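Local coordinates for protein papain-like cysteine protease (Porcine reproductive and respiratory syndrome virus, PDB 3MTV) that is a viral papain-like cysteine protease piece of the replicase polyprotein that also acts as a metal-dependent nuclease and probably blocks host mRNA export and interferon signalling, at residues 17-22 / 43-48; 134-139 / 180-185; 146-151 / 169-174. All coordinates share one frame; numbering follows the deposited sequence.

Interaction 1: residues 17-22 / 43-48; sequences GKVSWA and NRLHTS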
loop_
_atom_site.group_PDB
_atom_site.type_symbol
_atom_site.label_atom_id
_atom_site.label_comp_id
_atom_site.label_asym_id
_atom_site.label_seq_id
_atom_site.Cartn_x
_atom_site.Cartn_y
_atom_site.Cartn_z
ATOM N N GLY A 17 12.152 -3.133 9.727
ATOM C CA GLY A 17 11.526 -4.292 10.353
ATOM C C GLY A 17 10.040 -4.016 10.340
ATOM O O GLY A 17 9.208 -4.684 11.066
ATOM N N LYS A 18 9.743 -3.004 9.496
ATOM C CA LYS A 18 8.425 -2.384 9.316
ATOM C C LYS A 18 7.641 -2.981 8.130
ATOM O O LYS A 18 8.193 -3.326 7.119
ATOM C CB LYS A 18 8.565 -0.849 9.214
ATOM C CG LYS A 18 9.044 -0.108 10.496
ATOM C CD LYS A 18 9.144 1.444 10.376
ATOM C CE LYS A 18 9.718 2.102 11.696
ATOM N NZ LYS A 18 9.178 3.486 12.086
ATOM N N VAL A 19 6.325 -3.020 8.249
ATOM C CA VAL A 19 5.468 -3.844 7.413
ATOM C C VAL A 19 3.998 -3.285 7.276
ATOM O O VAL A 19 3.522 -2.545 8.141
ATOM C CB VAL A 19 5.513 -5.116 8.092
ATOM C CG1 VAL A 19 4.221 -5.852 8.015
ATOM C CG2 VAL A 19 6.747 -5.856 7.606
ATOM N N SER A 20 3.308 -3.536 6.161
ATOM C CA SER A 20 2.024 -2.911 5.909
ATOM C C SER A 20 1.175 -3.880 5.133
ATOM O O SER A 20 1.664 -4.685 4.430
ATOM C CB SER A 20 2.187 -1.639 5.062
ATOM O OG SER A 20 1.064 -1.464 4.158
ATOM N N TRP A 21 -0.124 -3.792 5.159
ATOM C CA TRP A 21 -0.742 -4.554 4.105
ATOM C C TRP A 21 -1.746 -3.713 3.349
ATOM O O TRP A 21 -2.098 -2.702 3.819
ATOM C CB TRP A 21 -1.448 -5.753 4.684
ATOM C CG TRP A 21 -2.724 -5.476 5.507
ATOM C CD1 TRP A 21 -2.769 -5.070 6.822
ATOM C CD2 TRP A 21 -4.095 -5.590 5.098
ATOM N NE1 TRP A 21 -4.082 -4.940 7.260
ATOM C CE2 TRP A 21 -4.913 -5.280 6.243
ATOM C CE3 TRP A 21 -4.717 -5.929 3.904
ATOM C CZ2 TRP A 21 -6.303 -5.270 6.222
ATOM C CZ3 TRP A 21 -6.153 -5.979 3.874
ATOM C CH2 TRP A 21 -6.912 -5.618 5.033
ATOM N N ALA A 22 -2.289 -4.211 2.251
ATOM C CA ALA A 22 -3.202 -3.443 1.442
ATOM C C ALA A 22 -4.005 -4.412 0.619
ATOM O O ALA A 22 -3.556 -5.540 0.435
ATOM C CB ALA A 22 -2.410 -2.534 0.570
ATOM N N ASN A 43 -0.318 -13.425 8.145
ATOM C CA ASN A 43 -1.376 -13.740 9.087
ATOM C C ASN A 43 -1.544 -12.828 10.287
ATOM O O ASN A 43 -2.697 -12.404 10.586
ATOM C CB ASN A 43 -1.226 -15.156 9.522
ATOM C CG ASN A 43 -1.674 -16.084 8.449
ATOM O OD1 ASN A 43 -2.740 -16.737 8.611
ATOM N ND2 ASN A 43 -0.922 -16.094 7.272
ATOM N N ARG A 44 -0.420 -12.518 10.942
ATOM C CA ARG A 44 -0.481 -11.683 12.133
ATOM C C ARG A 44 -1.101 -10.348 11.752
ATOM O O ARG A 44 -2.306 -10.137 11.984
ATOM C CB ARG A 44 0.873 -11.488 12.833
ATOM C CG ARG A 44 0.992 -12.463 13.965
ATOM C CD ARG A 44 2.378 -12.667 14.587
ATOM N NE ARG A 44 2.241 -13.927 15.343
ATOM C CZ ARG A 44 3.147 -14.513 16.141
ATOM N NH1 ARG A 44 4.393 -13.985 16.368
ATOM N NH2 ARG A 44 2.753 -15.650 16.747
ATOM N N LEU A 45 -0.259 -9.481 11.184
ATOM C CA LEU A 45 -0.640 -8.351 10.314
ATOM C C LEU A 45 -1.996 -8.306 9.715
ATOM O O LEU A 45 -2.739 -7.447 9.985
ATOM C CB LEU A 45 0.220 -8.287 9.088
ATOM C CG LEU A 45 0.628 -6.832 8.851
ATOM C CD1 LEU A 45 0.869 -6.601 7.445
ATOM C CD2 LEU A 45 -0.447 -5.925 9.300
ATOM N N HIS A 46 -2.326 -9.198 8.831
ATOM C CA HIS A 46 -3.585 -8.969 8.130
ATOM C C HIS A 46 -4.708 -9.206 9.037
ATOM O O HIS A 46 -5.690 -8.551 8.922
ATOM C CB HIS A 46 -3.605 -9.888 6.941
ATOM C CG HIS A 46 -4.916 -10.078 6.278
ATOM N ND1 HIS A 46 -5.330 -9.286 5.236
ATOM C CD2 HIS A 46 -5.863 -11.038 6.424
ATOM C CE1 HIS A 46 -6.477 -9.725 4.772
ATOM N NE2 HIS A 46 -6.832 -10.790 5.479
ATOM N N THR A 47 -4.556 -10.147 9.954
ATOM C CA THR A 47 -5.621 -10.495 10.873
ATOM C C THR A 47 -5.826 -9.401 11.899
ATOM O O THR A 47 -6.971 -9.034 12.268
ATOM C CB THR A 47 -5.401 -11.887 11.519
ATOM O OG1 THR A 47 -6.009 -12.853 10.649
ATOM C CG2 THR A 47 -6.160 -11.968 12.801
ATOM N N SER A 48 -4.756 -8.800 12.361
ATOM C CA SER A 48 -5.032 -7.864 13.421
ATOM C C SER A 48 -5.029 -6.344 13.158
ATOM O O SER A 48 -5.645 -5.562 13.877
ATOM C CB SER A 48 -4.288 -8.307 14.681
ATOM O OG SER A 48 -3.012 -8.630 14.306
#
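Trp21 presents the broad face of its indole to His46, and the imidazole meets it edge first, in a T-shaped (edge-to-face) pair. The ring planes stand at 67°, with the centroids of the six-membered indole ring and the imidazole 4.6 Å apart. ND1 of His46 leads, reaching Trp21 CE3 at 3.7 Å and sitting over the rim of the indole instead of its middle. The backbone of the same histidine adds a CH-pi contact, its CA lying over the five-membered ring 4.2 Å from the centroid. Trp21 can lie this way because its CG is placed between the backbone N and the carbonyl carbon (chi1 70°), which turns the indole face toward His46.

Leu45 packs beside this pair, and its two methyls divide the work. CD2 comes to the indole at Trp21 CD1, 3.5 Å away, while CD1 meets Val19 CG1 at 3.5 Å and also rests on the backbone carbonyl carbon of Ser20. No hydrogen bond crosses between 17-22 and 43-48, and all five touching residues are buried, so packing of apolar and aromatic surfaces joins them. Arg8 and Ala10 also touch His46, and Met12 and Val14 lie against Val19. The carbonyl O of His46 takes a hydrogen bond from Arg72.

The axes of helix 43-48 and strand 18-22 pass 8.5 Å apart at -53°. This is a helix laid across one face of an antiparallel sheet, here the four-stranded sheet of the N-terminal part, probably the nuclease portion of the protein.

Interaction 2: residues 134-139 / 180-185; sequences GLRAVT and EPNTSP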
loop_
_atom_site.group_PDB
_atom_site.type_symbol
_atom_site.label_atom_id
_atom_site.label_comp_id
_atom_site.label_asym_id
_atom_site.label_seq_id
_atom_site.Cartn_x
_atom_site.Cartn_y
_atom_site.Cartn_z
ATOM N N GLY A 134 -21.686 21.890 28.272
ATOM C CA GLY A 134 -21.108 23.171 28.650
ATOM C C GLY A 134 -19.620 23.035 28.560
ATOM O O GLY A 134 -18.870 23.869 28.987
ATOM N N LEU A 135 -19.135 21.960 28.009
ATOM C CA LEU A 135 -17.730 22.027 27.851
ATOM C C LEU A 135 -17.384 22.472 26.467
ATOM O O LEU A 135 -18.248 22.819 25.584
ATOM C CB LEU A 135 -17.042 20.713 28.158
ATOM C CG LEU A 135 -17.527 20.078 29.460
ATOM C CD1 LEU A 135 -17.487 18.597 29.421
ATOM C CD2 LEU A 135 -16.742 20.613 30.619
ATOM N N ARG A 136 -16.070 22.506 26.375
ATOM C CA ARG A 136 -15.279 23.051 25.309
ATOM C C ARG A 136 -13.823 22.553 25.413
ATOM O O ARG A 136 -13.248 22.467 26.514
ATOM C CB ARG A 136 -15.299 24.571 25.389
ATOM C CG ARG A 136 -14.009 25.234 25.603
ATOM C CD ARG A 136 -14.165 26.715 25.339
ATOM N NE ARG A 136 -13.452 27.662 26.212
ATOM C CZ ARG A 136 -13.879 28.903 26.433
ATOM N NH1 ARG A 136 -15.011 29.314 25.871
ATOM N NH2 ARG A 136 -13.192 29.728 27.216
ATOM N N ALA A 137 -13.231 22.187 24.277
ATOM C CA ALA A 137 -11.847 21.651 24.301
ATOM C C ALA A 137 -10.975 22.489 23.481
ATOM O O ALA A 137 -11.313 22.802 22.320
ATOM C CB ALA A 137 -11.719 20.249 23.753
ATOM N N VAL A 138 -9.827 22.821 24.075
ATOM C CA VAL A 138 -8.974 23.845 23.506
ATOM C C VAL A 138 -7.606 23.354 23.422
ATOM O O VAL A 138 -7.056 22.736 24.352
ATOM C CB VAL A 138 -8.827 25.122 24.329
ATOM C CG1 VAL A 138 -8.154 26.185 23.444
ATOM C CG2 VAL A 138 -10.129 25.604 24.898
ATOM N N THR A 139 -7.068 23.744 22.291
ATOM C CA THR A 139 -5.828 23.316 21.841
ATOM C C THR A 139 -4.869 24.043 22.724
ATOM O O THR A 139 -4.838 25.249 22.719
ATOM C CB THR A 139 -5.728 23.722 20.440
ATOM O OG1 THR A 139 -4.594 23.030 19.937
ATOM C CG2 THR A 139 -5.696 25.361 20.312
ATOM N N GLU A 180 -12.264 22.758 29.129
ATOM C CA GLU A 180 -12.725 23.758 30.081
ATOM C C GLU A 180 -14.186 24.177 29.866
ATOM O O GLU A 180 -14.802 23.839 28.886
ATOM C CB GLU A 180 -11.776 24.967 30.029
ATOM C CG GLU A 180 -12.060 25.965 28.856
ATOM C CD GLU A 180 -10.966 27.054 28.658
ATOM O OE1 GLU A 180 -9.928 26.899 29.362
ATOM O OE2 GLU A 180 -11.117 28.026 27.808
ATOM N N PRO A 181 -14.752 24.882 30.838
ATOM C CA PRO A 181 -16.129 25.266 30.653
ATOM C C PRO A 181 -16.191 26.262 29.554
ATOM O O PRO A 181 -15.293 27.112 29.488
ATOM C CB PRO A 181 -16.521 25.898 32.005
ATOM C CG PRO A 181 -15.603 25.271 33.090
ATOM C CD PRO A 181 -14.302 25.051 32.242
ATOM N N ASN A 182 -17.244 26.150 28.734
ATOM C CA ASN A 182 -17.328 26.852 27.480
ATOM C C ASN A 182 -18.206 27.977 27.827
ATOM O O ASN A 182 -19.199 28.203 27.128
ATOM C CB ASN A 182 -18.053 26.014 26.404
ATOM C CG ASN A 182 -17.953 26.669 25.050
ATOM O OD1 ASN A 182 -17.081 27.443 24.908
ATOM N ND2 ASN A 182 -18.850 26.421 24.094
ATOM N N THR A 183 -17.840 28.731 28.876
ATOM C CA THR A 183 -18.789 29.610 29.557
ATOM C C THR A 183 -18.435 31.117 29.511
ATOM O O THR A 183 -19.191 32.011 29.973
ATOM C CB THR A 183 -18.879 29.150 30.992
ATOM O OG1 THR A 183 -20.167 29.487 31.509
ATOM C CG2 THR A 183 -17.602 29.685 31.883
ATOM N N SER A 184 -17.275 31.379 28.938
ATOM C CA SER A 184 -16.637 32.662 29.043
ATOM C C SER A 184 -15.773 32.709 27.868
ATOM O O SER A 184 -15.463 31.663 27.307
ATOM C CB SER A 184 -15.723 32.655 30.250
ATOM O OG SER A 184 -16.585 32.667 31.367
ATOM N N PRO A 185 -15.326 33.918 27.498
ATOM C CA PRO A 185 -14.665 34.059 26.204
ATOM C C PRO A 185 -13.354 33.368 26.126
ATOM O O PRO A 185 -12.720 33.025 27.097
ATOM C CB PRO A 185 -14.506 35.549 26.073
ATOM C CG PRO A 185 -15.697 36.054 26.709
ATOM C CD PRO A 185 -15.764 35.232 27.985
#
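Glu180 and Asn182 converge on Arg136 through different first torsions. Glu180 puts CG between its backbone N and carbonyl carbon (chi1 81°) and continues extended, so that its carboxylate draws up beside the arginine; Asn182 turns CG opposite to its own N (chi1 -172°), directing its amide across the arginine chain at about a right angle. Arg136, bent at chi3, brings its guanidinium between them.

Every nitrogen of that group is used. NE and NH2 take Glu180 side-on, both at one oxygen: OE2 lies 2.9 Å from Arg136 NE and 2.7 Å from Arg136 NH2, in the guanidinium plane, a salt bridge made on the anti side of the carboxylate. NH1 and NH2 grip the backbone Ser184 O end-on, with Arg136 NH1 at 2.8 Å nearly in line with the C=O. NH1 also bonds Asn182 OD1 at 3.0 Å, in the plane of the amide carbonyl. Over one guanidinium face sits Pro181 O. Partners along its edge and on a face should fix the rotation of the guanidinium and fasten the 182-185 loop to the strand.

Two backbone bonds join the main chains, Glu180 N to Arg136 O at 2.8 Å and Asn182 N to Gly134 O at 2.8 Å. The other carboxylate oxygen of Glu180, OE1, forms a salt bridge with Arg178. Gly134 closes helix 124-131 in a Schellman motif, from which strand 135-139 enters the five-stranded antiparallel sheet between strands 171-181 and 192-193.

Interaction 3: residues 146-151 / 169-174; sequences VIQYFS and PGFEDL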
loop_
_atom_site.group_PDB
_atom_site.type_symbol
_atom_site.label_atom_id
_atom_site.label_comp_id
_atom_site.label_asym_id
_atom_site.label_seq_id
_atom_site.Cartn_x
_atom_site.Cartn_y
_atom_site.Cartn_z
ATOM N N VAL A 146 -3.093 14.439 25.686
ATOM C CA VAL A 146 -2.593 14.060 24.396
ATOM C C VAL A 146 -3.597 13.416 23.517
ATOM O O VAL A 146 -4.220 12.363 23.854
ATOM C CB VAL A 146 -1.546 12.983 24.443
ATOM C CG1 VAL A 146 -0.538 13.361 23.465
ATOM C CG2 VAL A 146 -0.943 12.836 25.805
ATOM N N ILE A 147 -3.649 14.015 22.331
ATOM C CA ILE A 147 -4.338 13.376 21.234
ATOM C C ILE A 147 -3.403 12.518 20.410
ATOM O O ILE A 147 -2.314 12.973 20.047
ATOM C CB ILE A 147 -4.921 14.412 20.292
ATOM C CG1 ILE A 147 -5.768 15.416 21.038
ATOM C CG2 ILE A 147 -5.891 13.733 19.378
ATOM C CD1 ILE A 147 -6.932 14.701 21.711
ATOM N N GLN A 148 -3.816 11.289 20.127
ATOM C CA GLN A 148 -2.991 10.363 19.323
ATOM C C GLN A 148 -3.645 9.635 18.201
ATOM O O GLN A 148 -4.879 9.440 18.142
ATOM C CB GLN A 148 -2.341 9.291 20.171
ATOM C CG GLN A 148 -1.838 9.850 21.439
ATOM C CD GLN A 148 -0.949 8.909 22.097
ATOM O OE1 GLN A 148 0.255 9.191 22.225
ATOM N NE2 GLN A 148 -1.508 7.751 22.532
ATOM N N TYR A 149 -2.770 9.203 17.311
ATOM C CA TYR A 149 -3.212 8.479 16.157
ATOM C C TYR A 149 -2.401 7.259 16.167
ATOM O O TYR A 149 -1.314 7.110 16.746
ATOM C CB TYR A 149 -2.939 9.231 14.864
ATOM C CG TYR A 149 -1.479 9.553 14.596
ATOM C CD1 TYR A 149 -0.989 10.780 14.930
ATOM C CD2 TYR A 149 -0.606 8.618 14.008
ATOM C CE1 TYR A 149 0.304 11.123 14.710
ATOM C CE2 TYR A 149 0.717 8.934 13.768
ATOM C CZ TYR A 149 1.161 10.218 14.137
ATOM O OH TYR A 149 2.454 10.656 13.976
ATOM N N PHE A 150 -2.967 6.338 15.496
ATOM C CA PHE A 150 -2.263 5.136 15.372
ATOM C C PHE A 150 -1.486 5.036 14.099
ATOM O O PHE A 150 -2.079 4.923 12.958
ATOM C CB PHE A 150 -3.294 4.139 15.208
ATOM C CG PHE A 150 -2.766 2.836 15.097
ATOM C CD1 PHE A 150 -2.069 2.304 16.146
ATOM C CD2 PHE A 150 -2.990 2.085 14.006
ATOM C CE1 PHE A 150 -1.636 1.040 16.122
ATOM C CE2 PHE A 150 -2.560 0.799 13.975
ATOM C CZ PHE A 150 -1.864 0.290 15.029
ATOM N N SER A 151 -0.167 5.090 14.239
ATOM C CA SER A 151 0.649 4.657 13.101
ATOM C C SER A 151 0.904 5.623 11.979
ATOM O O SER A 151 2.037 5.589 11.528
ATOM C CB SER A 151 0.037 3.402 12.458
ATOM O OG SER A 151 0.664 3.087 11.254
ATOM N N PRO A 169 1.038 0.868 21.913
ATOM C CA PRO A 169 1.994 0.463 20.884
ATOM C C PRO A 169 1.517 0.952 19.557
ATOM O O PRO A 169 0.357 0.631 19.235
ATOM C CB PRO A 169 1.873 -1.071 20.868
ATOM C CG PRO A 169 1.217 -1.417 22.103
ATOM C CD PRO A 169 0.458 -0.246 22.646
ATOM N N GLY A 170 2.373 1.639 18.793
ATOM C CA GLY A 170 1.914 2.206 17.538
ATOM C C GLY A 170 1.121 3.487 17.692
ATOM O O GLY A 170 0.594 4.010 16.738
ATOM N N PHE A 171 1.001 3.997 18.900
ATOM C CA PHE A 171 0.419 5.301 18.989
ATOM C C PHE A 171 1.417 6.422 19.202
ATOM O O PHE A 171 2.478 6.318 19.880
ATOM C CB PHE A 171 -0.652 5.362 20.055
ATOM C CG PHE A 171 -1.873 4.600 19.713
ATOM C CD1 PHE A 171 -1.961 3.295 19.998
ATOM C CD2 PHE A 171 -2.979 5.233 19.102
ATOM C CE1 PHE A 171 -3.204 2.577 19.661
ATOM C CE2 PHE A 171 -4.155 4.551 18.742
ATOM C CZ PHE A 171 -4.297 3.237 19.035
ATOM N N GLU A 172 0.998 7.535 18.691
ATOM C CA GLU A 172 1.908 8.540 18.317
ATOM C C GLU A 172 1.268 9.885 18.591
ATOM O O GLU A 172 0.186 10.194 18.148
ATOM C CB GLU A 172 2.094 8.316 16.840
ATOM C CG GLU A 172 2.403 6.837 16.539
ATOM C CD GLU A 172 3.934 6.549 16.673
ATOM O OE1 GLU A 172 4.572 7.656 16.750
ATOM O OE2 GLU A 172 4.456 5.328 16.690
ATOM N N ASP A 173 1.952 10.663 19.387
ATOM C CA ASP A 173 1.380 11.851 19.932
ATOM C C ASP A 173 1.135 12.743 18.761
ATOM O O ASP A 173 2.013 13.089 18.046
ATOM C CB ASP A 173 2.414 12.558 20.844
ATOM C CG ASP A 173 2.619 11.868 22.183
ATOM O OD1 ASP A 173 3.106 12.617 23.035
ATOM O OD2 ASP A 173 2.359 10.643 22.421
ATOM N N LEU A 174 -0.073 13.205 18.641
ATOM C CA LEU A 174 -0.414 14.221 17.678
ATOM C C LEU A 174 -0.398 15.634 18.216
ATOM O O LEU A 174 0.405 16.435 17.759
ATOM C CB LEU A 174 -1.833 13.988 17.321
ATOM C CG LEU A 174 -2.134 14.290 15.886
ATOM C CD1 LEU A 174 -3.509 14.813 15.821
ATOM C CD2 LEU A 174 -1.206 15.302 15.352
#
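Leu174 N gives its hydrogen to Ile147 O at 2.7 Å, in the plane of that carbonyl, the shortest sound polar bond between these antiparallel strands. Tyr149 N to Glu172 O follows at 3.2 Å, and the return bond from Glu172 N to Tyr149 O is weak, as is the one from Ser151 N to Gly170 O where the strand gives way to a loop. Tyr149 and Glu172 form a hydrogen-bonded pair; Phe150 and Phe171 form a non-hydrogen-bonded one.

On the Phe150 face the two rings make an edge-to-face pair, centroids 5.0 Å apart and planes at 52°. Phe150 holds CG opposite its backbone N (chi1 -179°), which carries its CD1 edge over the middle of the Phe171 ring; CD1 lies 3.7 Å from Phe171 CE1. The reverse face belongs to Tyr149, whose ring lies over Glu172: Glu172 CB meets Tyr149 CE2 at 3.4 Å in a CH-pi contact, offset toward the rim. Leu174 approaches that ring at its edge, its CG 3.8 Å from Tyr149 CD1.

The Phe171 ring also meets the ring of His159, probably a catalytic residue of the papain-like protease, so Phe171 links this strand pair to the probable active site. Strand 145-150 runs between strand 158-162, which carries that histidine, and strand 171-181 in the five-stranded antiparallel sheet; just past the strand, the Ser151 hydroxyl bonds Val54 O of strand 54-56 in the N-terminal part.

Overall arrangement
From the N terminus, interaction 1 closes first, bringing helix 39-48 back onto strand 18-23 after the 20 residues that separate 17-22 from 43-48 and setting the helix against the N-terminal sheet, which strand 54-56 joins next. The chain then passes on to the protease part, where interaction 2 spans the longest loop, from 134-139 to 180-185. Interaction 3, between 146-151 and 169-174, nests inside that loop. Both use strand 171-181, one near its end and the other at its start, so they knit successive neighbours of a single sheet, their centres about 24 Å apart. Interactions 1 and 2 lie on opposite sides of the chain's centre, whereas interaction 3 sits between them, about 7 Å from interaction 1 at the nearest atoms.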